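Side-chain contacts in concanavalin A-like lectin protein kinase family protein (Theobroma cacao, PDB 6CTH), which probably transfers phosphate from ATP to protein substrates through a two-lobed kinase domain, and here binds an oxindole inhibitor and a magnesium ion: residues K72-L77 with L127-E132; I66-H71 with G133-L138; R117-L122 with Y201-V206; I284-L287 with L293-L296. One frame throughout, in Å; residues are numbered along the deposited sequence. Where two conformers were deposited one is given.

Contact 1: K72-L77 with L127-E132; sequences KNLVKL and LYLHEE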
loop_
_atom_site.group_PDB
_atom_site.type_symbol
_atom_site.label_atom_id
_atom_site.label_comp_id
_atom_site.label_asym_id
_atom_site.label_seq_id
_atom_site.Cartn_x
_atom_site.Cartn_y
_atom_site.Cartn_z
ATOM N N LYS A 72 -12.793 -0.351 7.663
ATOM C CA LYS A 72 -12.130 0.820 8.253
ATOM C C LYS A 72 -10.729 1.063 7.661
ATOM O O LYS A 72 -10.256 2.180 7.644
ATOM C CB LYS A 72 -12.031 0.781 9.772
ATOM C CG LYS A 72 -11.086 -0.230 10.308
ATOM C CD LYS A 72 -11.229 -0.487 11.815
ATOM C CE LYS A 72 -10.457 -1.740 12.182
ATOM N NZ LYS A 72 -8.971 -1.656 12.110
ATOM N N ASN A 73 -10.090 0.026 7.189
ATOM C CA ASN A 73 -8.723 0.169 6.647
ATOM C C ASN A 73 -8.699 0.073 5.117
ATOM O O ASN A 73 -7.644 -0.196 4.551
ATOM C CB ASN A 73 -7.799 -0.808 7.298
ATOM C CG ASN A 73 -7.743 -0.627 8.818
ATOM O OD1 ASN A 73 -8.093 -1.537 9.569
ATOM N ND2 ASN A 73 -7.368 0.566 9.266
ATOM N N LEU A 74 -9.829 0.328 4.463
ATOM C CA LEU A 74 -9.883 0.448 3.016
ATOM C C LEU A 74 -10.442 1.778 2.564
ATOM O O LEU A 74 -11.443 2.269 3.129
ATOM C CB LEU A 74 -10.674 -0.680 2.388
ATOM C CG LEU A 74 -10.117 -2.082 2.535
ATOM C CD1 LEU A 74 -11.086 -3.062 1.919
ATOM C CD2 LEU A 74 -8.790 -2.190 1.800
ATOM N N VAL A 75 -9.861 2.353 1.493
ATOM C CA VAL A 75 -10.410 3.564 0.935
ATOM C C VAL A 75 -11.779 3.300 0.313
ATOM O O VAL A 75 -11.956 2.280 -0.364
ATOM C CB VAL A 75 -9.448 4.093 -0.170
ATOM C CG1 VAL A 75 -10.082 5.226 -0.945
ATOM C CG2 VAL A 75 -8.143 4.499 0.464
ATOM N N LYS A 76 -12.755 4.167 0.610
ATOM C CA LYS A 76 -14.112 4.126 0.035
ATOM C C LYS A 76 -14.282 5.011 -1.189
ATOM O O LYS A 76 -13.716 6.124 -1.246
ATOM C CB LYS A 76 -15.224 4.552 1.089
ATOM N N LEU A 77 -14.980 4.504 -2.200
ATOM C CA LEU A 77 -15.352 5.287 -3.351
ATOM C C LEU A 77 -16.602 6.078 -3.003
ATOM O O LEU A 77 -17.522 5.532 -2.397
ATOM C CB LEU A 77 -15.617 4.384 -4.540
ATOM C CG LEU A 77 -15.715 5.054 -5.904
ATOM C CD1 LEU A 77 -14.395 5.707 -6.267
ATOM C CD2 LEU A 77 -16.153 4.054 -6.968
ATOM N N LEU A 127 -6.439 -8.951 5.523
ATOM C CA LEU A 127 -7.238 -10.079 6.042
ATOM C C LEU A 127 -8.646 -9.998 5.463
ATOM O O LEU A 127 -9.217 -10.989 5.026
ATOM C CB LEU A 127 -7.291 -10.062 7.552
ATOM C CG LEU A 127 -8.084 -11.174 8.215
ATOM C CD1 LEU A 127 -7.502 -12.528 7.915
ATOM C CD2 LEU A 127 -8.168 -10.961 9.737
ATOM N N TYR A 128 -9.183 -8.800 5.487
ATOM C CA TYR A 128 -10.532 -8.563 4.927
ATOM C C TYR A 128 -10.575 -8.906 3.436
ATOM O O TYR A 128 -11.466 -9.622 2.936
ATOM C CB TYR A 128 -10.968 -7.160 5.217
ATOM C CG TYR A 128 -12.285 -6.747 4.546
ATOM C CD1 TYR A 128 -13.485 -7.103 5.104
ATOM C CD2 TYR A 128 -12.319 -5.975 3.383
ATOM C CE1 TYR A 128 -14.700 -6.739 4.515
ATOM C CE2 TYR A 128 -13.512 -5.599 2.791
ATOM C CZ TYR A 128 -14.710 -5.961 3.370
ATOM O OH TYR A 128 -15.863 -5.575 2.744
ATOM N N LEU A 129 -9.569 -8.431 2.686
ATOM C CA LEU A 129 -9.498 -8.744 1.294
ATOM C C LEU A 129 -9.385 -10.229 1.008
ATOM O O LEU A 129 -10.100 -10.758 0.144
ATOM C CB LEU A 129 -8.319 -7.975 0.601
ATOM C CG LEU A 129 -8.405 -6.449 0.520
ATOM C CD1 LEU A 129 -7.146 -5.888 -0.118
ATOM C CD2 LEU A 129 -9.657 -5.992 -0.207
ATOM N N HIS A 130 -8.501 -10.910 1.699
ATOM C CA HIS A 130 -8.197 -12.305 1.367
ATOM C C HIS A 130 -9.248 -13.275 1.864
ATOM O O HIS A 130 -9.447 -14.312 1.216
ATOM C CB HIS A 130 -6.833 -12.732 1.908
ATOM C CG HIS A 130 -5.681 -12.129 1.153
ATOM N ND1 HIS A 130 -4.355 -12.313 1.537
ATOM C CD2 HIS A 130 -5.672 -11.315 0.077
ATOM C CE1 HIS A 130 -3.581 -11.659 0.684
ATOM N NE2 HIS A 130 -4.339 -11.041 -0.212
ATOM N N GLU A 131 -9.901 -12.954 2.977
ATOM C CA GLU A 131 -10.662 -13.990 3.696
ATOM C C GLU A 131 -12.088 -13.629 4.075
ATOM O O GLU A 131 -12.791 -14.562 4.478
ATOM C CB GLU A 131 -9.938 -14.336 4.984
ATOM C CG GLU A 131 -8.523 -14.884 4.808
ATOM C CD GLU A 131 -8.440 -16.127 3.918
ATOM O OE1 GLU A 131 -9.459 -16.891 3.836
ATOM O OE2 GLU A 131 -7.356 -16.351 3.270
ATOM N N GLU A 132 -12.465 -12.362 4.060
ATOM C CA GLU A 132 -13.757 -11.963 4.669
ATOM C C GLU A 132 -14.873 -11.656 3.715
ATOM O O GLU A 132 -16.034 -11.556 4.177
ATOM C CB GLU A 132 -13.556 -10.779 5.593
ATOM C CG GLU A 132 -12.639 -11.073 6.772
ATOM C CD GLU A 132 -12.481 -9.899 7.694
ATOM O OE1 GLU A 132 -13.449 -9.167 7.925
ATOM O OE2 GLU A 132 -11.417 -9.777 8.296
#
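L74 meets Y128 and L129 where the loop between the αC helix (54-66) and strand 77-83 of the kinase fold lies on the C-terminal end of the αE helix (112-132). Its CB points to that helix, but neither CB nor CG comes within 4.2 Å of segment 127-132. The touching begins at the branch. CD1 reaches the Y128 ring at 3.5 Å from CD2 and 3.6 Å from CE2, so it sits against one side bond of the ring rather than its centre. The same methyl is 3.9 Å from L129 CD2. L74 CD2 lies farther off, 4.4 Å from L129 CD2. L69, A125 and L157 also pack on L74, so the leucine is enclosed and the contact is buried.

Y128 can lie beside the loop because CG is anti to the backbone N (chi1 173°), which carries the ring out alongside the L74 branch, and CD1 of L74 approaches it obliquely. Its hydroxyl hydrogen-bonds to the backbone N of R70, in the same loop, so the far end of the ring is held as well. Next to L74, K72 NZ bonds to N73 OD1 at 2.7 Å, while N73 ND2 bonds to A155 O. This ties the loop to strand 155-157. On the Y128 ring edge near its own helix, E132 OE1 lies in the ring plane, close to CD1.

Contact 2: I66-H71 with G133-L138; sequences ISRLRH and GDHCVL
Water 1 joins R68 and H135, which have no direct hydrogen bond. It accepts a bond from R68 NH1 at 2.9 Å and is paired with H135 ND1 at 2.7 Å. The water lies in the plane of the guanidinium and in the plane of the imidazole, at an edge of each. The two planes are 58° apart, so the water sits where they converge. R68 NH1 and H135 ND1 themselves are 3.8 Å apart. The R68 chain is extended from CG to NE, which lets the guanidinium span from the loop after the αC helix (54-66) to the loop before strand 136-138. L165 of strand 164-166 packs on both R68 and H135.

Deeper in, the contact is apolar. L69 CD2 faces V137 CG2 at 4.4 Å, a loose approach. L69 is also covered by L74, Y128, L129 and F160, and V137 by L129 and L165.

The loop is folded on itself by a type I turn from I66 to L69. R70 folds back on the same loop. Its NH1 gives a nearly straight bond to L69 O (2.9 Å, 166°) and a more bent one to S67 O (3.1 Å, 135°). In both cases the donor stands above the carbonyl plane.

This is the αC-β4 loop of the kinase fold, packed on the short strand that leads from αE to the catalytic loop with magnesium ligand D141. An apolar pair and a water join the segments. The water-mediated arginine-imidazole link is probably softer than a direct bond.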
loop_
_atom_site.group_PDB
_atom_site.type_symbol
_atom_site.label_atom_id
_atom_site.label_comp_id
_atom_site.label_asym_id
_atom_site.label_seq_id
_atom_site.Cartn_x
_atom_site.Cartn_y
_atom_site.Cartn_z
ATOM N N ILE A 66 -13.971 -2.028 -5.811
ATOM C CA ILE A 66 -14.123 -1.149 -4.636
ATOM C C ILE A 66 -15.575 -1.056 -4.148
ATOM O O ILE A 66 -15.814 -0.875 -2.931
ATOM C CB ILE A 66 -13.448 0.224 -4.864
ATOM C CG1 ILE A 66 -13.084 0.870 -3.538
ATOM C CG2 ILE A 66 -14.358 1.139 -5.688
ATOM C CD1 ILE A 66 -12.313 2.173 -3.682
ATOM N N SER A 67 -16.520 -1.259 -5.082
ATOM C CA SER A 67 -17.963 -1.331 -4.804
ATOM C C SER A 67 -18.320 -2.478 -3.855
ATOM O O SER A 67 -19.305 -2.391 -3.115
ATOM C CB SER A 67 -18.795 -1.447 -6.112
ATOM O OG SER A 67 -18.848 -2.792 -6.627
ATOM N N ARG A 68 -17.524 -3.543 -3.883
ATOM C CA ARG A 68 -17.715 -4.712 -3.035
ATOM C C ARG A 68 -17.036 -4.676 -1.671
ATOM O O ARG A 68 -17.083 -5.694 -0.972
ATOM C CB ARG A 68 -17.171 -5.967 -3.724
ATOM C CG ARG A 68 -17.892 -6.256 -4.992
ATOM C CD ARG A 68 -17.231 -7.352 -5.726
ATOM N NE ARG A 68 -17.893 -7.465 -7.016
ATOM C CZ ARG A 68 -18.514 -8.536 -7.486
ATOM N NH1 ARG A 68 -18.532 -9.664 -6.820
ATOM N NH2 ARG A 68 -19.028 -8.475 -8.714
ATOM N N LEU A 69 -16.350 -3.578 -1.338
ATOM C CA LEU A 69 -15.540 -3.492 -0.150
ATOM C C LEU A 69 -15.970 -2.375 0.786
ATOM O O LEU A 69 -16.186 -1.262 0.349
ATOM C CB LEU A 69 -14.089 -3.212 -0.560
ATOM C CG LEU A 69 -13.452 -4.166 -1.572
ATOM C CD1 LEU A 69 -12.069 -3.646 -1.968
ATOM C CD2 LEU A 69 -13.353 -5.537 -0.952
ATOM N N ARG A 70 -16.092 -2.690 2.071
ATOM C CA ARG A 70 -16.349 -1.691 3.098
ATOM C C ARG A 70 -15.514 -2.108 4.307
ATOM O O ARG A 70 -15.777 -3.152 4.886
ATOM C CB ARG A 70 -17.827 -1.625 3.450
ATOM C CG ARG A 70 -18.708 -1.288 2.266
ATOM C CD ARG A 70 -18.588 0.174 1.889
ATOM N NE ARG A 70 -19.665 0.576 0.993
ATOM C CZ ARG A 70 -19.689 0.302 -0.305
ATOM N NH1 ARG A 70 -18.694 -0.367 -0.865
ATOM N NH2 ARG A 70 -20.709 0.701 -1.046
ATOM N N HIS A 71 -14.549 -1.291 4.719
ATOM C CA HIS A 71 -13.704 -1.679 5.851
ATOM C C HIS A 71 -13.033 -0.414 6.355
ATOM O O HIS A 71 -12.658 0.466 5.542
ATOM C CB HIS A 71 -12.688 -2.794 5.473
ATOM C CG HIS A 71 -11.947 -3.398 6.614
ATOM N ND1 HIS A 71 -10.826 -2.827 7.179
ATOM C CD2 HIS A 71 -12.146 -4.560 7.284
ATOM C CE1 HIS A 71 -10.371 -3.614 8.152
ATOM N NE2 HIS A 71 -11.131 -4.693 8.206
ATOM N N GLY A 133 -14.591 -11.553 2.413
ATOM C CA GLY A 133 -15.620 -11.287 1.396
ATOM C C GLY A 133 -16.226 -12.516 0.779
ATOM O O GLY A 133 -15.683 -13.624 0.924
ATOM N N ASP A 134 -17.282 -12.292 0.006
ATOM C CA ASP A 134 -17.907 -13.338 -0.813
ATOM C C ASP A 134 -16.880 -14.020 -1.746
ATOM O O ASP A 134 -16.888 -15.239 -1.915
ATOM C CB ASP A 134 -19.093 -12.763 -1.640
ATOM C CG ASP A 134 -20.327 -12.369 -0.794
ATOM O OD1 ASP A 134 -20.596 -13.062 0.213
ATOM O OD2 ASP A 134 -21.038 -11.399 -1.207
ATOM N N HIS A 135 -15.939 -13.217 -2.256
ATOM C CA HIS A 135 -14.806 -13.684 -3.045
ATOM C C HIS A 135 -13.516 -13.078 -2.486
ATOM O O HIS A 135 -13.483 -11.917 -2.039
ATOM C CB HIS A 135 -14.952 -13.284 -4.504
ATOM C CG HIS A 135 -16.242 -13.739 -5.113
ATOM N ND1 HIS A 135 -17.357 -12.934 -5.176
ATOM C CD2 HIS A 135 -16.625 -14.953 -5.578
ATOM C CE1 HIS A 135 -18.362 -13.619 -5.698
ATOM N NE2 HIS A 135 -17.947 -14.852 -5.937
ATOM N N CYS A 136 -12.460 -13.864 -2.551
ATOM C CA CYS A 136 -11.115 -13.370 -2.231
ATOM C C CYS A 136 -10.804 -12.257 -3.257
ATOM O O CYS A 136 -11.145 -12.384 -4.433
ATOM C CB CYS A 136 -10.118 -14.499 -2.345
ATOM S SG CYS A 136 -8.376 -13.990 -2.243
ATOM N N VAL A 137 -10.174 -11.184 -2.781
ATOM C CA VAL A 137 -9.685 -10.099 -3.623
ATOM C C VAL A 137 -8.169 -10.098 -3.480
ATOM O O VAL A 137 -7.641 -10.009 -2.380
ATOM C CB VAL A 137 -10.244 -8.762 -3.191
ATOM C CG1 VAL A 137 -9.613 -7.609 -3.952
ATOM C CG2 VAL A 137 -11.742 -8.761 -3.431
ATOM N N LEU A 138 -7.488 -10.193 -4.608
ATOM C CA LEU A 138 -6.032 -10.072 -4.619
ATOM C C LEU A 138 -5.777 -8.675 -5.089
ATOM O O LEU A 138 -6.305 -8.271 -6.116
ATOM C CB LEU A 138 -5.412 -11.067 -5.594
ATOM C CG LEU A 138 -5.689 -12.520 -5.284
ATOM C CD1 LEU A 138 -4.989 -13.399 -6.307
ATOM C CD2 LEU A 138 -5.211 -12.867 -3.903
HETATM O O HOH W 1 -17.637 -10.479 -4.216
#

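Contact 3: R117-L122 with Y201-V206; sequences RIVKDL and YSFGVV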
loop_
_atom_site.group_PDB
_atom_site.type_symbol
_atom_site.label_atom_id
_atom_site.label_comp_id
_atom_site.label_asym_id
_atom_site.label_seq_id
_atom_site.Cartn_x
_atom_site.Cartn_y
_atom_site.Cartn_z
ATOM N N ARG A 117 1.097 0.625 14.475
ATOM C CA ARG A 117 -0.350 0.662 14.293
ATOM C C ARG A 117 -0.710 0.603 12.807
ATOM O O ARG A 117 -1.628 -0.100 12.411
ATOM C CB ARG A 117 -0.930 1.921 14.928
ATOM C CG ARG A 117 -2.402 1.813 15.282
ATOM C CD ARG A 117 -3.120 3.129 15.044
ATOM N NE ARG A 117 -2.748 4.140 16.024
ATOM C CZ ARG A 117 -2.573 5.426 15.740
ATOM N NH1 ARG A 117 -2.238 6.276 16.697
ATOM N NH2 ARG A 117 -2.730 5.859 14.500
ATOM N N ILE A 118 0.032 1.343 11.988
ATOM C CA ILE A 118 -0.184 1.356 10.558
ATOM C C ILE A 118 0.008 -0.035 9.960
ATOM O O ILE A 118 -0.772 -0.456 9.109
ATOM C CB ILE A 118 0.717 2.411 9.854
ATOM C CG1 ILE A 118 0.196 3.843 10.158
ATOM C CG2 ILE A 118 0.779 2.174 8.346
ATOM C CD1 ILE A 118 1.149 4.970 9.833
ATOM N N VAL A 119 1.034 -0.756 10.378
ATOM C CA VAL A 119 1.273 -2.089 9.842
ATOM C C VAL A 119 0.082 -2.978 10.229
ATOM O O VAL A 119 -0.397 -3.751 9.399
ATOM C CB VAL A 119 2.585 -2.689 10.366
ATOM C CG1 VAL A 119 2.710 -4.167 10.007
ATOM C CG2 VAL A 119 3.749 -1.907 9.812
ATOM N N LYS A 120 -0.371 -2.877 11.469
ATOM C CA LYS A 120 -1.564 -3.690 11.914
ATOM C C LYS A 120 -2.834 -3.320 11.098
ATOM O O LYS A 120 -3.624 -4.206 10.742
ATOM C CB LYS A 120 -1.793 -3.509 13.405
ATOM C CG LYS A 120 -0.773 -4.219 14.276
ATOM C CD LYS A 120 -1.036 -3.904 15.727
ATOM C CE LYS A 120 -0.129 -4.687 16.599
ATOM N NZ LYS A 120 -0.426 -4.335 18.023
ATOM N N ASP A 121 -2.986 -2.036 10.785
ATOM C CA ASP A 121 -4.105 -1.513 9.955
ATOM C C ASP A 121 -4.048 -2.124 8.569
ATOM O O ASP A 121 -5.034 -2.612 8.054
ATOM C CB ASP A 121 -4.098 0.024 9.773
ATOM C CG ASP A 121 -4.532 0.825 11.013
ATOM O OD1 ASP A 121 -5.101 0.244 11.964
ATOM O OD2 ASP A 121 -4.328 2.075 10.999
ATOM N N LEU A 122 -2.855 -2.104 7.966
ATOM C CA LEU A 122 -2.661 -2.705 6.659
ATOM C C LEU A 122 -2.932 -4.208 6.722
ATOM O O LEU A 122 -3.578 -4.740 5.790
ATOM C CB LEU A 122 -1.225 -2.420 6.129
ATOM C CG LEU A 122 -0.897 -3.052 4.785
ATOM C CD1 LEU A 122 -1.771 -2.543 3.699
ATOM C CD2 LEU A 122 0.579 -2.744 4.493
ATOM N N TYR A 201 3.863 -11.032 0.151
ATOM C CA TYR A 201 5.248 -10.592 -0.199
ATOM C C TYR A 201 5.297 -9.065 -0.208
ATOM O O TYR A 201 6.125 -8.459 0.494
ATOM C CB TYR A 201 5.663 -11.216 -1.494
ATOM C CG TYR A 201 7.066 -10.734 -1.897
ATOM C CD1 TYR A 201 7.259 -9.507 -2.510
ATOM C CD2 TYR A 201 8.164 -11.509 -1.583
ATOM C CE1 TYR A 201 8.540 -9.076 -2.815
ATOM C CE2 TYR A 201 9.451 -11.073 -1.866
ATOM C CZ TYR A 201 9.600 -9.890 -2.502
ATOM O OH TYR A 201 10.904 -9.450 -2.804
ATOM N N SER A 202 4.356 -8.425 -0.917
ATOM C CA SER A 202 4.330 -6.963 -0.980
ATOM C C SER A 202 4.141 -6.366 0.400
ATOM O O SER A 202 4.771 -5.396 0.739
ATOM C CB SER A 202 3.191 -6.466 -1.869
ATOM O OG SER A 202 3.206 -7.094 -3.148
ATOM N N PHE A 203 3.244 -6.954 1.208
ATOM C CA PHE A 203 3.067 -6.503 2.591
ATOM C C PHE A 203 4.393 -6.543 3.395
ATOM O O PHE A 203 4.690 -5.619 4.178
ATOM C CB PHE A 203 1.979 -7.392 3.297
ATOM C CG PHE A 203 1.853 -7.155 4.783
ATOM C CD1 PHE A 203 1.009 -6.192 5.274
ATOM C CD2 PHE A 203 2.613 -7.891 5.676
ATOM C CE1 PHE A 203 0.921 -5.944 6.647
ATOM C CE2 PHE A 203 2.542 -7.641 7.041
ATOM C CZ PHE A 203 1.683 -6.673 7.528
ATOM N N GLY A 204 5.143 -7.624 3.216
ATOM C CA GLY A 204 6.482 -7.827 3.862
ATOM C C GLY A 204 7.408 -6.672 3.524
ATOM O O GLY A 204 8.000 -6.076 4.428
ATOM N N VAL A 205 7.462 -6.328 2.248
ATOM C CA VAL A 205 8.330 -5.244 1.783
ATOM C C VAL A 205 7.888 -3.942 2.435
ATOM O O VAL A 205 8.706 -3.236 3.032
ATOM C CB VAL A 205 8.318 -5.094 0.269
ATOM C CG1 VAL A 205 9.149 -3.888 -0.146
ATOM C CG2 VAL A 205 8.824 -6.348 -0.387
ATOM N N VAL A 206 6.579 -3.687 2.425
ATOM C CA VAL A 206 6.053 -2.482 3.045
ATOM C C VAL A 206 6.396 -2.441 4.529
ATOM O O VAL A 206 6.752 -1.403 5.046
ATOM C CB VAL A 206 4.525 -2.346 2.785
ATOM C CG1 VAL A 206 3.910 -1.297 3.708
ATOM C CG2 VAL A 206 4.304 -1.990 1.305
#
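Segments 117-122 and 201-206 are pieces of two helices that run almost antiparallel, at 170°, with axes 11.2 Å apart at closest approach. The nearest CA pairs are L122 with F203 (8.0 Å) and V119 with V206. No hydrogen bond crosses between them, and all four touching residues are buried.

F203 is the centre of the contact. Its CG is anti to the backbone N (chi1 172°), and this sends the ring across to the first helix between V119 and L122. L122 slides past it in the opposite direction. Its CD2 and CG both come up to F203 CD1, with CD2 the nearer at 3.6 Å. V119 crosses F203 at about a right angle and meets the far end of the ring: V119 CG1 is 3.7 Å from F203 CZ. The backbone of the first helix also touches the ring. V119 O lies in the ring plane, 3.8 Å from F203 CE1.

L122 CD2 has a second partner, V206 CG1, at 3.7 Å. This methyl therefore fits between F203 and V206, one helical turn apart. I147 of strand 147-149 packs on L122 and V206. Elsewhere, L262 and L287 pack on V119, while C269 and V283 pack on F203, so helices 256-269 and 280-287 complete the surroundings.

The first helix is αE and the second αF. Their antiparallel packing through aliphatic side chains and one aromatic ring belongs to the helical core of the C-terminal lobe in protein kinases.

Contact 4: I284-L287 with L293-L296; sequences IQVL and LPNL. With ACT (acetate ion), chain D.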
loop_
_atom_site.group_PDB
_atom_site.type_symbol
_atom_site.label_atom_id
_atom_site.label_comp_id
_atom_site.label_asym_id
_atom_site.label_seq_id
_atom_site.Cartn_x
_atom_site.Cartn_y
_atom_site.Cartn_z
ATOM N N ILE A 284 -0.947 -11.441 11.716
ATOM C CA ILE A 284 -1.585 -10.616 12.724
ATOM C C ILE A 284 -1.395 -11.212 14.127
ATOM O O ILE A 284 -1.124 -10.449 15.073
ATOM C CB ILE A 284 -3.085 -10.388 12.427
ATOM C CG1 ILE A 284 -3.246 -9.540 11.170
ATOM C CG2 ILE A 284 -3.823 -9.736 13.607
ATOM C CD1 ILE A 284 -4.604 -9.616 10.514
ATOM N N GLN A 285 -1.492 -12.536 14.235
ATOM C CA GLN A 285 -1.272 -13.236 15.509
ATOM C C GLN A 285 0.156 -12.933 16.036
ATOM O O GLN A 285 0.338 -12.622 17.220
ATOM C CB GLN A 285 -1.436 -14.773 15.351
ATOM C CG GLN A 285 -2.802 -15.314 14.947
ATOM C CD GLN A 285 -2.729 -16.788 14.385
ATOM O OE1 GLN A 285 -3.563 -17.226 13.574
ATOM N NE2 GLN A 285 -1.706 -17.558 14.843
ATOM N N VAL A 286 1.162 -12.992 15.152
ATOM C CA VAL A 286 2.551 -12.746 15.548
ATOM C C VAL A 286 2.785 -11.289 15.959
ATOM O O VAL A 286 3.468 -11.025 16.966
ATOM C CB VAL A 286 3.534 -13.198 14.466
ATOM C CG1 VAL A 286 4.968 -12.812 14.812
ATOM C CG2 VAL A 286 3.420 -14.698 14.267
ATOM N N LEU A 287 2.268 -10.341 15.164
ATOM C CA LEU A 287 2.344 -8.922 15.502
ATOM C C LEU A 287 1.727 -8.571 16.862
ATOM O O LEU A 287 2.202 -7.617 17.527
ATOM C CB LEU A 287 1.659 -8.045 14.404
ATOM C CG LEU A 287 2.469 -8.015 13.101
ATOM C CD1 LEU A 287 1.647 -7.347 12.024
ATOM C CD2 LEU A 287 3.875 -7.394 13.200
ATOM N N LEU A 293 7.329 -16.032 17.104
ATOM C CA LEU A 293 8.118 -15.470 16.026
ATOM C C LEU A 293 8.457 -16.586 15.049
ATOM O O LEU A 293 8.618 -17.732 15.456
ATOM C CB LEU A 293 9.402 -14.810 16.545
ATOM C CG LEU A 293 9.196 -13.555 17.411
ATOM C CD1 LEU A 293 10.495 -13.246 18.104
ATOM C CD2 LEU A 293 8.728 -12.350 16.618
ATOM N N PRO A 294 8.513 -16.283 13.754
ATOM C CA PRO A 294 8.880 -17.336 12.805
ATOM C C PRO A 294 10.345 -17.764 12.971
ATOM O O PRO A 294 11.165 -16.935 13.341
ATOM C CB PRO A 294 8.745 -16.649 11.448
ATOM C CG PRO A 294 9.019 -15.224 11.755
ATOM C CD PRO A 294 8.341 -14.983 13.085
ATOM N N ASN A 295 10.635 -19.014 12.648
ATOM C CA ASN A 295 12.016 -19.514 12.544
ATOM C C ASN A 295 12.522 -19.219 11.125
ATOM O O ASN A 295 12.098 -19.840 10.152
ATOM C CB ASN A 295 12.116 -21.010 12.850
ATOM C CG ASN A 295 12.076 -21.299 14.347
ATOM O OD1 ASN A 295 11.769 -20.408 15.154
ATOM N ND2 ASN A 295 12.365 -22.553 14.730
ATOM N N LEU A 296 13.397 -18.249 11.032
ATOM C CA LEU A 296 13.946 -17.828 9.738
ATOM C C LEU A 296 15.390 -18.269 9.650
ATOM O O LEU A 296 16.065 -18.211 10.646
ATOM C CB LEU A 296 13.873 -16.332 9.647
ATOM C CG LEU A 296 12.439 -15.814 9.591
ATOM C CD1 LEU A 296 12.500 -14.311 9.547
ATOM C CD2 LEU A 296 11.696 -16.336 8.357
HETATM C C ACT D . 7.831 -20.966 11.449
HETATM O O ACT D . 8.742 -21.141 10.633
HETATM O OXT ACT D . 8.033 -20.362 12.510
HETATM C CH3 ACT D . 6.439 -21.346 11.060
#
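The last helix of the kinase C-terminal lobe, 280-287 (αI), is met here by the chain that follows it. V286 carries the contact on the helix side, and L293 and P294 on the other. The V286 and L293 CA atoms are 6.2 Å apart, as expected where only five residues separate the two segments.

V286 points toward the returning chain. Its CG1 is anti to the backbone N (chi1 174°), and this methyl does the touching. V286 CG1 comes to 4.2 Å from L293 CD2 and 4.4 Å from P294 CD. L293 starts away from the helix, but its branch turns back, and the two side chains cross at about a right angle. C261, V265 and W268 of helix 256-269 also pack on V286. W268 touches P294 too, so one tryptophan borders both partners.

Beyond the proline, the backbone N of N295 holds an acetate ion, probably from the crystallisation liquor. N295 N bonds to acetate OXT at 2.9 Å (158°). The bond from N295 N to acetate O, at 3.5 Å, is weak. P294 CA lies 3.2 Å from acetate OXT.

L293 and P294 have polyproline-like backbone angles, and the chain here runs extended, outside any helix or strand. Through V286 and W268, the arrangement is that of a C-terminal extension packed back on helices 256-269 and 280-287 of the C-terminal lobe.

Contacts 1 and 2 are neighbours, with centres about 6 Å apart. They share the loop after helix 54-66, and contact 1 is nested inside the chain loop that contact 2 closes. Helix 112-132 links contact 1 with contact 3, their centres about 13 Å apart; the segments of these two alternate along the chain. Contact 4 comes last in the sequence, its centre about 13 Å from that of contact 3 and about 26 Å from that of contact 2. It touches contact 3 where L287 meets V119. Together they trace a line from the αC loop of the N-terminal lobe, along αE, to the αF core and the C-terminal end. Helix 112-132 thus connects the inter-lobe region with the interior of the C-terminal lobe.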